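Local coordinates for glycosyl hydrolases family 2, sugar binding domain protein (Bacteroides uniformis str. 3978 T3 ii, PDB 6D1P) that probably hydrolyses O-glycosidic bonds as a gut bacterial beta-glucuronidase of glycoside hydrolase family 2, at residues G314-N319 and L323-T328; A500-T505 and M567-G572; G714-I719 and A748-E753. One frame throughout, in Å; residues are numbered along the deposited sequence.

Contact 1 (G314-N319 and L323-T328)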
loop_
_atom_site.group_PDB
_atom_site.type_symbol
_atom_site.label_atom_id
_atom_site.label_comp_id
_atom_site.label_asym_id
_atom_site.label_seq_id
_atom_site.Cartn_x
_atom_site.Cartn_y
_atom_site.Cartn_z
ATOM N N GLY A 314 -28.782 1.149 43.097
ATOM C CA GLY A 314 -28.146 0.108 43.876
ATOM C C GLY A 314 -27.230 -0.779 43.086
ATOM O O GLY A 314 -26.912 -0.486 41.943
ATOM N N PRO A 315 -26.797 -1.892 43.662
ATOM C CA PRO A 315 -25.828 -2.734 42.959
ATOM C C PRO A 315 -26.490 -3.782 42.087
ATOM O O PRO A 315 -27.651 -3.646 41.642
ATOM C CB PRO A 315 -25.047 -3.382 44.110
ATOM C CG PRO A 315 -26.041 -3.505 45.220
ATOM C CD PRO A 315 -27.025 -2.314 45.053
ATOM N N PHE A 316 -25.743 -4.848 41.799
ATOM C CA PHE A 316 -26.142 -5.862 40.828
ATOM C C PHE A 316 -26.288 -7.221 41.527
ATOM O O PHE A 316 -25.425 -7.645 42.321
ATOM C CB PHE A 316 -25.083 -5.968 39.706
ATOM C CG PHE A 316 -25.233 -7.171 38.820
ATOM C CD1 PHE A 316 -26.176 -7.189 37.812
ATOM C CD2 PHE A 316 -24.449 -8.300 39.027
ATOM C CE1 PHE A 316 -26.342 -8.316 37.016
ATOM C CE2 PHE A 316 -24.607 -9.428 38.239
ATOM C CZ PHE A 316 -25.552 -9.433 37.230
ATOM N N TYR A 317 -27.381 -7.918 41.233
ATOM C CA TYR A 317 -27.720 -9.162 41.920
ATOM C C TYR A 317 -27.778 -10.285 40.897
ATOM O O TYR A 317 -28.520 -10.208 39.912
ATOM C CB TYR A 317 -29.058 -9.049 42.655
ATOM C CG TYR A 317 -29.073 -8.020 43.754
ATOM C CD1 TYR A 317 -29.207 -6.670 43.460
ATOM C CD2 TYR A 317 -28.951 -8.393 45.094
ATOM C CE1 TYR A 317 -29.209 -5.709 44.467
ATOM C CE2 TYR A 317 -28.957 -7.435 46.114
ATOM C CZ TYR A 317 -29.102 -6.098 45.792
ATOM O OH TYR A 317 -29.115 -5.120 46.764
ATOM N N LEU A 318 -26.982 -11.313 41.123
ATOM C CA LEU A 318 -26.987 -12.516 40.309
ATOM C C LEU A 318 -27.518 -13.667 41.149
ATOM O O LEU A 318 -27.033 -13.900 42.264
ATOM C CB LEU A 318 -25.577 -12.843 39.798
ATOM C CG LEU A 318 -25.570 -14.120 38.957
ATOM C CD1 LEU A 318 -26.268 -13.836 37.643
ATOM C CD2 LEU A 318 -24.157 -14.657 38.758
ATOM N N ASN A 319 -28.511 -14.371 40.624
ATOM C CA ASN A 319 -29.143 -15.470 41.347
ATOM C C ASN A 319 -29.391 -15.108 42.822
ATOM O O ASN A 319 -29.079 -15.867 43.739
ATOM C CB ASN A 319 -28.294 -16.732 41.211
ATOM C CG ASN A 319 -28.152 -17.171 39.762
ATOM O OD1 ASN A 319 -29.061 -16.966 38.955
ATOM N ND2 ASN A 319 -27.013 -17.776 39.424
ATOM N N LEU A 323 -23.484 -9.190 43.630
ATOM C CA LEU A 323 -22.233 -9.637 43.021
ATOM C C LEU A 323 -21.551 -8.430 42.396
ATOM O O LEU A 323 -22.100 -7.803 41.484
ATOM C CB LEU A 323 -22.483 -10.728 41.975
ATOM C CG LEU A 323 -21.280 -11.218 41.162
ATOM C CD1 LEU A 323 -20.218 -11.866 42.074
ATOM C CD2 LEU A 323 -21.729 -12.182 40.067
ATOM N N LEU A 324 -20.385 -8.081 42.920
ATOM C CA LEU A 324 -19.610 -6.987 42.370
ATOM C C LEU A 324 -18.966 -7.452 41.065
ATOM O O LEU A 324 -18.124 -8.349 41.065
ATOM C CB LEU A 324 -18.569 -6.512 43.374
ATOM C CG LEU A 324 -18.120 -5.120 42.918
ATOM C CD1 LEU A 324 -17.931 -4.208 44.108
ATOM C CD2 LEU A 324 -16.849 -5.197 42.082
ATOM N N LEU A 325 -19.377 -6.853 39.953
ATOM C CA LEU A 325 -18.843 -7.227 38.651
ATOM C C LEU A 325 -17.369 -6.838 38.564
ATOM O O LEU A 325 -17.003 -5.675 38.772
ATOM C CB LEU A 325 -19.664 -6.573 37.537
ATOM C CG LEU A 325 -21.127 -7.032 37.594
ATOM C CD1 LEU A 325 -21.988 -6.212 36.655
ATOM C CD2 LEU A 325 -21.271 -8.512 37.281
ATOM N N ARG A 326 -16.523 -7.819 38.304
ATOM C CA ARG A 326 -15.087 -7.594 38.171
ATOM C C ARG A 326 -14.802 -7.720 36.674
ATOM O O ARG A 326 -14.626 -8.819 36.144
ATOM C CB ARG A 326 -14.299 -8.579 39.034
ATOM C CG ARG A 326 -14.890 -8.736 40.468
ATOM C CD ARG A 326 -14.062 -9.668 41.417
ATOM N NE ARG A 326 -13.829 -11.039 40.909
ATOM C CZ ARG A 326 -14.594 -12.118 41.153
ATOM N NH1 ARG A 326 -15.691 -12.031 41.912
ATOM N NH2 ARG A 326 -14.264 -13.300 40.622
ATOM N N GLY A 327 -14.815 -6.587 35.978
ATOM C CA GLY A 327 -14.790 -6.634 34.529
ATOM C C GLY A 327 -13.534 -6.148 33.840
ATOM O O GLY A 327 -12.760 -5.363 34.397
ATOM N N THR A 328 -13.326 -6.624 32.616
ATOM C CA THR A 328 -12.296 -6.127 31.712
ATOM C C THR A 328 -12.929 -5.931 30.326
ATOM O O THR A 328 -14.140 -6.133 30.134
ATOM C CB THR A 328 -11.085 -7.089 31.699
ATOM O OG1 THR A 328 -9.912 -6.427 31.196
ATOM C CG2 THR A 328 -11.354 -8.353 30.891
#
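Phe316 and Leu323 join the antiparallel strands 316-318 and 321-329 of a beta hairpin through a backbone hydrogen bond, from Leu323 N to Phe316 O at 2.8 Å, with an N-H...O angle of 166°. Beyond this bond the second strand runs on away from the first, and side chains take over. The ring of Phe316 swings out with CG anti to the backbone N (chi1 167°), which brings its CD2 side to Leu325. There Leu325 CD1 sits over one ring face, off centre toward the rim and 4.2 Å from the centroid, a CH-pi contact. The other methyl, Leu325 CD2, lies 3.6 Å from Phe316 CE2, so both branches of the leucine grip the same ring. In the ring plane, the carbonyl oxygen Leu323 O approaches the Phe316 CD2 edge at 3.4 Å. Further along, Leu318 and Leu323 run side by side and meet through their CD2 methyls, 3.7 Å apart. Phe310 also meets the ring, while Leu325 lies on the barrel strand itself, its backbone bonded to Thr571 and Ser573. A serine in place of Phe316 would probably leave both Leu325 methyls without their aromatic partner and open a gap in the buried hairpin. Strand 316-318 is thus held to barrel strand 321-329 by a backbone bond and an apolar layer, with Leu325 over one ring face and Leu323 O at the ring's edge.

Contact 2 (A500-T505 and M567-G572)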
loop_
_atom_site.group_PDB
_atom_site.type_symbol
_atom_site.label_atom_id
_atom_site.label_comp_id
_atom_site.label_asym_id
_atom_site.label_seq_id
_atom_site.Cartn_x
_atom_site.Cartn_y
_atom_site.Cartn_z
ATOM N N ALA A 500 -20.480 10.185 42.883
ATOM C CA ALA A 500 -21.173 11.170 42.053
ATOM C C ALA A 500 -21.853 10.505 40.866
ATOM O O ALA A 500 -23.000 10.830 40.529
ATOM C CB ALA A 500 -20.193 12.238 41.571
ATOM N N GLY A 501 -21.174 9.543 40.240
ATOM C CA GLY A 501 -21.745 8.904 39.069
ATOM C C GLY A 501 -22.905 7.999 39.417
ATOM O O GLY A 501 -23.871 7.897 38.656
ATOM N N ILE A 502 -22.821 7.317 40.563
ATOM C CA ILE A 502 -23.920 6.458 40.983
ATOM C C ILE A 502 -25.139 7.298 41.338
ATOM O O ILE A 502 -26.274 6.925 41.026
ATOM C CB ILE A 502 -23.499 5.560 42.165
ATOM C CG1 ILE A 502 -22.616 4.409 41.691
ATOM C CG2 ILE A 502 -24.737 5.000 42.908
ATOM C CD1 ILE A 502 -22.059 3.559 42.820
ATOM N N ASN A 503 -24.927 8.443 41.993
ATOM C CA ASN A 503 -26.049 9.312 42.352
ATOM C C ASN A 503 -26.730 9.939 41.135
ATOM O O ASN A 503 -27.893 10.342 41.241
ATOM C CB ASN A 503 -25.577 10.404 43.328
ATOM C CG ASN A 503 -25.260 9.835 44.714
ATOM O OD1 ASN A 503 -25.781 8.791 45.068
ATOM N ND2 ASN A 503 -24.378 10.482 45.468
ATOM N N ALA A 504 -26.062 9.992 39.974
ATOM C CA ALA A 504 -26.520 10.792 38.836
ATOM C C ALA A 504 -27.299 10.003 37.789
ATOM O O ALA A 504 -27.628 10.556 36.735
ATOM C CB ALA A 504 -25.330 11.480 38.154
ATOM N N THR A 505 -27.593 8.734 38.032
ATOM C CA THR A 505 -28.251 7.958 36.990
ATOM C C THR A 505 -29.002 6.817 37.650
ATOM O O THR A 505 -28.611 6.341 38.716
ATOM C CB THR A 505 -27.238 7.426 35.951
ATOM O OG1 THR A 505 -27.927 6.779 34.867
ATOM C CG2 THR A 505 -26.268 6.431 36.588
ATOM N N MET A 567 -17.716 -0.319 48.699
ATOM C CA MET A 567 -18.782 0.329 47.927
ATOM C C MET A 567 -19.925 -0.647 47.717
ATOM O O MET A 567 -20.007 -1.312 46.673
ATOM C CB MET A 567 -18.280 0.834 46.584
ATOM C CG MET A 567 -17.158 1.834 46.663
ATOM S SD MET A 567 -16.786 2.438 45.011
ATOM C CE MET A 567 -15.266 3.304 45.311
ATOM N N PRO A 568 -20.841 -0.741 48.685
ATOM C CA PRO A 568 -21.953 -1.690 48.563
ATOM C C PRO A 568 -22.961 -1.338 47.478
ATOM O O PRO A 568 -23.668 -2.240 47.016
ATOM C CB PRO A 568 -22.604 -1.647 49.958
ATOM C CG PRO A 568 -22.229 -0.321 50.517
ATOM C CD PRO A 568 -20.855 -0.019 49.966
ATOM N N ARG A 569 -23.086 -0.078 47.062
ATOM C CA ARG A 569 -24.042 0.200 45.987
ATOM C C ARG A 569 -23.520 -0.110 44.590
ATOM O O ARG A 569 -24.328 -0.122 43.653
ATOM C CB ARG A 569 -24.467 1.663 45.974
ATOM C CG ARG A 569 -25.204 2.128 47.193
ATOM C CD ARG A 569 -24.653 3.485 47.532
ATOM N NE ARG A 569 -25.335 4.576 46.850
ATOM C CZ ARG A 569 -24.734 5.691 46.453
ATOM N NH1 ARG A 569 -23.426 5.843 46.627
ATOM N NH2 ARG A 569 -25.436 6.645 45.867
ATOM N N LEU A 570 -22.213 -0.339 44.423
ATOM C CA LEU A 570 -21.595 -0.425 43.097
ATOM C C LEU A 570 -21.974 -1.732 42.412
ATOM O O LEU A 570 -21.640 -2.810 42.897
ATOM C CB LEU A 570 -20.071 -0.304 43.208
ATOM C CG LEU A 570 -19.211 -0.322 41.924
ATOM C CD1 LEU A 570 -19.608 0.817 40.993
ATOM C CD2 LEU A 570 -17.729 -0.234 42.263
ATOM N N THR A 571 -22.675 -1.651 41.287
ATOM C CA THR A 571 -22.841 -2.851 40.478
ATOM C C THR A 571 -21.481 -3.459 40.128
ATOM O O THR A 571 -21.258 -4.663 40.311
ATOM C CB THR A 571 -23.642 -2.532 39.215
ATOM O OG1 THR A 571 -22.987 -1.499 38.471
ATOM C CG2 THR A 571 -25.034 -2.069 39.590
ATOM N N GLY A 572 -20.547 -2.634 39.665
ATOM C CA GLY A 572 -19.230 -3.121 39.307
ATOM C C GLY A 572 -18.572 -2.225 38.272
ATOM O O GLY A 572 -19.046 -1.125 37.975
#
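The C-terminal end of helix 494-503, in the TIM barrel domain, packs against the type I beta turn Met567-Leu570 that leads into barrel strand 572-574. Ile502 points from the helix into this junction, and its two branches serve different neighbours. Its CG2 methyl, anti to the backbone N, lies over one face of the Arg569 guanidinium, off centre toward the rim, with Ile502 CG2 3.6 Å from Arg569 CZ. The longer branch reaches the backbone of the turn, where Ile502 CD1 comes within 4.0 Å of Leu570 CA, and its methyl also meets Leu570 CD1 as the two side chains cross at about a right angle. On the outer side, Arg569 bends at chi2 and chi3 (138° and 88°) on its way to the helix, which brings the guanidinium beside Ile502 and Asn503. Its edge faces the amide of Asn503, with the two planes 45° apart. The modelled separation of Arg569 NH2 and Asn503 OD1 is too short for the details of that hydrogen bond to be trusted. Around the site, Phe508 touches both Ile502 and Leu570, and Arg322 NH2 bonds to the carbonyl oxygens of Met567 and Leu570, tying the turn to the barrel's first strand. The contact therefore grades from a buried aliphatic core at Ile502 and Leu570 to a polar outer edge, where the isoleucine methyl lies over the flat face of a cation and the Asn503 amide stands near that cation's edge.

Contact 3 (G714-I719 and A748-E753)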
loop_
_atom_site.group_PDB
_atom_site.type_symbol
_atom_site.label_atom_id
_atom_site.label_comp_id
_atom_site.label_asym_id
_atom_site.label_seq_id
_atom_site.Cartn_x
_atom_site.Cartn_y
_atom_site.Cartn_z
ATOM N N GLY A 714 23.855 11.677 34.162
ATOM C CA GLY A 714 23.587 12.840 33.341
ATOM C C GLY A 714 22.703 12.491 32.159
ATOM O O GLY A 714 22.058 11.439 32.119
ATOM N N LYS A 715 22.675 13.397 31.174
ATOM C CA LYS A 715 21.815 13.163 30.023
ATOM C C LYS A 715 22.395 12.068 29.130
ATOM O O LYS A 715 23.607 11.852 29.114
ATOM C CB LYS A 715 21.624 14.441 29.212
ATOM C CG LYS A 715 20.451 15.320 29.694
ATOM C CD LYS A 715 19.235 14.498 30.209
ATOM C CE LYS A 715 17.884 15.047 29.709
ATOM N NZ LYS A 715 17.638 14.742 28.257
ATOM N N PRO A 716 21.543 11.341 28.405
ATOM C CA PRO A 716 22.046 10.286 27.519
ATOM C C PRO A 716 23.094 10.802 26.547
ATOM O O PRO A 716 23.019 11.927 26.049
ATOM C CB PRO A 716 20.783 9.804 26.804
ATOM C CG PRO A 716 19.715 9.961 27.852
ATOM C CD PRO A 716 20.078 11.260 28.565
ATOM N N SER A 717 24.086 9.952 26.291
ATOM C CA SER A 717 25.267 10.339 25.536
ATOM C C SER A 717 25.800 9.241 24.619
ATOM O O SER A 717 26.437 9.565 23.613
ATOM C CB SER A 717 26.365 10.785 26.519
ATOM O OG SER A 717 27.672 10.736 25.980
ATOM N N ARG A 718 25.554 7.966 24.902
ATOM C CA ARG A 718 25.991 6.886 24.035
ATOM C C ARG A 718 24.949 5.784 24.074
ATOM O O ARG A 718 24.199 5.644 25.043
ATOM C CB ARG A 718 27.349 6.287 24.453
ATOM C CG ARG A 718 28.569 7.079 24.061
ATOM C CD ARG A 718 29.612 6.173 23.402
ATOM N NE ARG A 718 30.265 5.250 24.327
ATOM C CZ ARG A 718 30.713 4.044 23.980
ATOM N NH1 ARG A 718 30.568 3.605 22.735
ATOM N NH2 ARG A 718 31.296 3.265 24.879
ATOM N N ILE A 719 24.933 4.982 23.016
ATOM C CA ILE A 719 24.094 3.798 22.950
ATOM C C ILE A 719 25.008 2.590 22.928
ATOM O O ILE A 719 25.925 2.521 22.107
ATOM C CB ILE A 719 23.183 3.810 21.712
ATOM C CG1 ILE A 719 22.451 5.148 21.597
ATOM C CG2 ILE A 719 22.215 2.652 21.773
ATOM C CD1 ILE A 719 21.673 5.311 20.307
ATOM N N ALA A 748 15.578 7.571 31.221
ATOM C CA ALA A 748 15.575 7.966 29.814
ATOM C C ALA A 748 14.384 7.347 29.088
ATOM O O ALA A 748 14.108 6.155 29.245
ATOM C CB ALA A 748 16.884 7.549 29.139
ATOM N N CYS A 749 13.683 8.160 28.290
ATOM C CA CYS A 749 12.519 7.726 27.520
ATOM C C CYS A 749 12.644 7.931 26.004
ATOM O O CYS A 749 11.659 7.700 25.287
ATOM C CB CYS A 749 11.257 8.463 28.005
ATOM S SG CYS A 749 10.906 8.275 29.768
ATOM N N GLN A 750 13.797 8.384 25.499
ATOM C CA GLN A 750 13.982 8.595 24.060
ATOM C C GLN A 750 13.478 7.408 23.253
ATOM O O GLN A 750 13.713 6.244 23.604
ATOM C CB GLN A 750 15.465 8.803 23.712
ATOM C CG GLN A 750 16.088 10.131 24.137
ATOM C CD GLN A 750 16.406 10.200 25.628
ATOM O OE1 GLN A 750 16.174 9.240 26.389
ATOM N NE2 GLN A 750 16.923 11.347 26.058
ATOM N N PHE A 751 12.795 7.718 22.160
ATOM C CA PHE A 751 12.587 6.741 21.099
ATOM C C PHE A 751 13.921 6.215 20.592
ATOM O O PHE A 751 14.869 6.976 20.366
ATOM C CB PHE A 751 11.802 7.356 19.934
ATOM C CG PHE A 751 10.322 7.278 20.108
ATOM C CD1 PHE A 751 9.675 6.052 20.048
ATOM C CD2 PHE A 751 9.571 8.423 20.359
ATOM C CE1 PHE A 751 8.287 5.959 20.231
ATOM C CE2 PHE A 751 8.205 8.345 20.517
ATOM C CZ PHE A 751 7.554 7.108 20.459
ATOM N N ILE A 752 13.982 4.902 20.407
ATOM C CA ILE A 752 15.138 4.231 19.836
ATOM C C ILE A 752 14.651 3.415 18.649
ATOM O O ILE A 752 13.563 2.833 18.700
ATOM C CB ILE A 752 15.849 3.353 20.890
ATOM C CG1 ILE A 752 16.514 4.236 21.937
ATOM C CG2 ILE A 752 16.935 2.527 20.260
ATOM C CD1 ILE A 752 16.774 3.501 23.231
ATOM N N GLU A 753 15.448 3.400 17.574
ATOM C CA GLU A 753 15.126 2.720 16.324
ATOM C C GLU A 753 16.165 1.664 15.970
ATOM O O GLU A 753 17.365 1.902 16.074
ATOM C CB GLU A 753 15.053 3.702 15.167
ATOM C CG GLU A 753 13.997 4.741 15.354
ATOM C CD GLU A 753 13.996 5.729 14.222
ATOM O OE1 GLU A 753 14.965 5.708 13.443
ATOM O OE2 GLU A 753 13.036 6.515 14.114
HETATM O O HOH W 1 16.586 11.953 29.144
#
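Pro716 and Ala748 form the close-packed part of this contact, with Pro716 CG 3.9 Å from Ala748 CB, near where strands 718-723 and 751-756 begin. The same ring carbon also rests against the end of Gln750, where Pro716 CG lies 3.6 Å from Gln750 NE2, and the two side chains cross at a slant. The bend at chi2 (77°) sets the Gln750 amide end beside that carbon. Leu737 of strand 730-738 backs both Ala748 and Gln750, while Cys745 touches Pro716, so this side is well packed. Toward solvent the packing gives way to water. The exposed Lys715, its chain bent at three torsions, brings its ammonium near the amide without bonding to it directly; a water molecule accepts from both, at 3.1 Å from Lys715 NZ and 3.2 Å from Gln750 NE2. In chemical terms, a small apolar proline-alanine touch joins the approaches to two strands of different sheets, and at its edge one water, as shared acceptor, links two donors that could not bond to each other.

In the fold
The three contacts follow one another along the chain without overlap. Contacts 1 and 2 both belong to the TIM barrel domain, their centres 12 Å apart, and they touch: Leu325 N probably donates to Thr571 O at 2.9 Å, and Pro315 packs on the turn that contains Pro568 and Arg569. Strand 321-329 pairs in parallel with strand 572-574, so the barrel's opening hairpin and the late turn after helix 550-564 meet where the barrel closes. Contact 3 is remote, its centre about 46 Å from that of contact 1 and its nearest atoms about 25 Å away, and is local packing between two antiparallel sheets of a C-terminal beta region.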